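Glutathione peroxidase (Hypocrea jecorina, PDB 6VPD) probably reduces hydroperoxides to alcohols with electrons from thioredoxin, as a thioredoxin-dependent member of the glutathione peroxidase family. Local coordinates at residues P82-V87 against I160-K165. Residues are numbered along the deposited sequence; the frame is centred on the assembly and turned at random.
Sequences PDDFVV and IGRDGK
A single salt bridge joins Asp84 to Arg162: NH2 of Arg162 donates to Asp84 OD1 over 2.7 Å, with an N-H...O angle of 157°. The carboxylate oxygen lies beside the rim of the guanidinium, only 13° out of its plane, whereas the nitrogen reaches OD1 from the anti side of the carboxylate. With the two planes almost perpendicular, 87° apart, the pairing is single-pronged, one oxygen to one nitrogen, and not the two-pronged, coplanar kind. Arg162 spans the gap between backbones whose CA atoms, those of Asp84 and Arg162, lie 9.2 Å apart; its chain is extended from CG to NE, which gives it the reach.

In this thioredoxin-fold domain, strand 85-92 is an outer strand of the central mixed sheet, and strand 51-58 separates it from strand 157-160. The bridge therefore passes across the start of strand 51-58, and the Arg162 side chain packs on Val51 on the way.

Further hydrogen bonds fix the guanidinium, from NH2 to Ile187 O of helix 176-188 and from NH1 to Gly49 O. A leucine in place of Arg162 would probably leave the Asp84 carboxylate without its cationic mate and the carbonyls of Ile187 and Gly49 each without a guanidinium donor.

Among backbone bonds, Gly164 N to Gly161 O, at 2.7 Å, closes the type I turn that carries Arg162.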
loop_
_atom_site.group_PDB
_atom_site.type_symbol
_atom_site.label_atom_id
_atom_site.label_comp_id
_atom_site.label_asym_id
_atom_site.label_seq_id
_atom_site.Cartn_x
_atom_site.Cartn_y
_atom_site.Cartn_z
ATOM N N PRO A 82 -26.109 7.041 14.861
ATOM C CA PRO A 82 -26.811 5.963 14.151
ATOM C C PRO A 82 -27.519 6.487 12.907
ATOM O O PRO A 82 -28.204 7.513 12.950
ATOM C CB PRO A 82 -27.797 5.432 15.201
ATOM C CG PRO A 82 -27.999 6.576 16.159
ATOM C CD PRO A 82 -26.664 7.290 16.205
ATOM N N ASP A 83 -27.329 5.771 11.792
ATOM C CA ASP A 83 -27.916 6.078 10.484
ATOM C C ASP A 83 -27.198 7.230 9.784
ATOM O O ASP A 83 -27.486 7.529 8.615
ATOM C CB ASP A 83 -29.410 6.410 10.600
ATOM C CG ASP A 83 -30.289 5.179 10.816
ATOM O OD1 ASP A 83 -29.765 4.094 11.178
ATOM O OD2 ASP A 83 -31.525 5.330 10.649
ATOM N N ASP A 84 -26.261 7.888 10.478
ATOM C CA ASP A 84 -25.562 9.022 9.878
ATOM C C ASP A 84 -24.559 8.616 8.813
ATOM O O ASP A 84 -24.181 9.467 7.996
ATOM C CB ASP A 84 -24.820 9.823 10.941
ATOM C CG ASP A 84 -25.732 10.696 11.736
ATOM O OD1 ASP A 84 -26.013 11.811 11.242
ATOM O OD2 ASP A 84 -26.169 10.265 12.837
ATOM N N PHE A 85 -24.144 7.344 8.794
ATOM C CA PHE A 85 -22.881 6.940 8.182
ATOM C C PHE A 85 -22.972 5.505 7.669
ATOM O O PHE A 85 -23.228 4.585 8.448
ATOM C CB PHE A 85 -21.748 7.089 9.207
ATOM C CG PHE A 85 -20.456 6.466 8.776
ATOM C CD1 PHE A 85 -19.814 6.896 7.612
ATOM C CD2 PHE A 85 -19.887 5.436 9.522
ATOM C CE1 PHE A 85 -18.629 6.314 7.195
ATOM C CE2 PHE A 85 -18.708 4.852 9.130
ATOM C CZ PHE A 85 -18.067 5.289 7.955
ATOM N N VAL A 86 -22.748 5.301 6.367
ATOM C CA VAL A 86 -22.777 3.974 5.760
ATOM C C VAL A 86 -21.430 3.682 5.097
ATOM O O VAL A 86 -20.796 4.573 4.521
ATOM C CB VAL A 86 -23.938 3.844 4.750
ATOM C CG1 VAL A 86 -23.975 5.028 3.825
ATOM C CG2 VAL A 86 -23.817 2.568 3.948
ATOM N N VAL A 87 -20.989 2.431 5.204
ATOM C CA VAL A 87 -19.796 1.931 4.539
ATOM C C VAL A 87 -20.243 1.024 3.398
ATOM O O VAL A 87 -21.061 0.114 3.602
ATOM C CB VAL A 87 -18.893 1.171 5.527
ATOM C CG1 VAL A 87 -17.704 0.521 4.808
ATOM C CG2 VAL A 87 -18.434 2.100 6.660
ATOM N N ILE A 160 -17.405 10.316 1.173
ATOM C CA ILE A 160 -18.427 11.149 0.549
ATOM C C ILE A 160 -19.104 11.988 1.626
ATOM O O ILE A 160 -19.709 11.442 2.558
ATOM C CB ILE A 160 -19.487 10.312 -0.195
ATOM C CG1 ILE A 160 -18.883 9.233 -1.124
ATOM C CG2 ILE A 160 -20.396 11.256 -0.956
ATOM C CD1 ILE A 160 -17.899 9.718 -2.130
ATOM N N GLY A 161 -19.054 13.318 1.477
ATOM C CA GLY A 161 -19.774 14.195 2.377
ATOM C C GLY A 161 -21.269 14.192 2.097
ATOM O O GLY A 161 -21.742 13.680 1.085
ATOM N N ARG A 162 -22.029 14.781 3.028
ATOM C CA ARG A 162 -23.489 14.739 2.933
ATOM C C ARG A 162 -23.990 15.341 1.624
ATOM O O ARG A 162 -25.059 14.956 1.136
ATOM C CB ARG A 162 -24.127 15.470 4.117
ATOM C CG ARG A 162 -23.853 14.869 5.486
ATOM C CD ARG A 162 -24.825 15.502 6.478
ATOM N NE ARG A 162 -24.603 15.115 7.867
ATOM C CZ ARG A 162 -25.348 14.226 8.534
ATOM N NH1 ARG A 162 -26.363 13.606 7.934
ATOM N NH2 ARG A 162 -25.089 13.955 9.811
ATOM N N ASP A 163 -23.224 16.265 1.035
ATOM C CA ASP A 163 -23.550 16.882 -0.245
ATOM C C ASP A 163 -23.137 16.048 -1.452
ATOM O O ASP A 163 -23.430 16.456 -2.584
ATOM C CB ASP A 163 -22.880 18.251 -0.354
ATOM C CG ASP A 163 -21.366 18.168 -0.227
ATOM O OD1 ASP A 163 -20.853 17.175 0.367
ATOM O OD2 ASP A 163 -20.686 19.102 -0.713
ATOM N N GLY A 164 -22.439 14.929 -1.253
ATOM C CA GLY A 164 -22.087 14.050 -2.349
ATOM C C GLY A 164 -20.793 14.355 -3.081
ATOM O O GLY A 164 -20.553 13.765 -4.139
ATOM N N LYS A 165 -19.964 15.256 -2.573
ATOM C CA LYS A 165 -18.645 15.487 -3.139
ATOM C C LYS A 165 -17.631 14.604 -2.421
ATOM O O LYS A 165 -17.764 14.312 -1.230
ATOM C CB LYS A 165 -18.223 16.955 -2.995
ATOM C CG LYS A 165 -19.311 17.974 -3.274
ATOM C CD LYS A 165 -19.422 18.365 -4.751
ATOM C CE LYS A 165 -20.259 19.664 -4.904
ATOM N NZ LYS A 165 -21.704 19.405 -5.182
#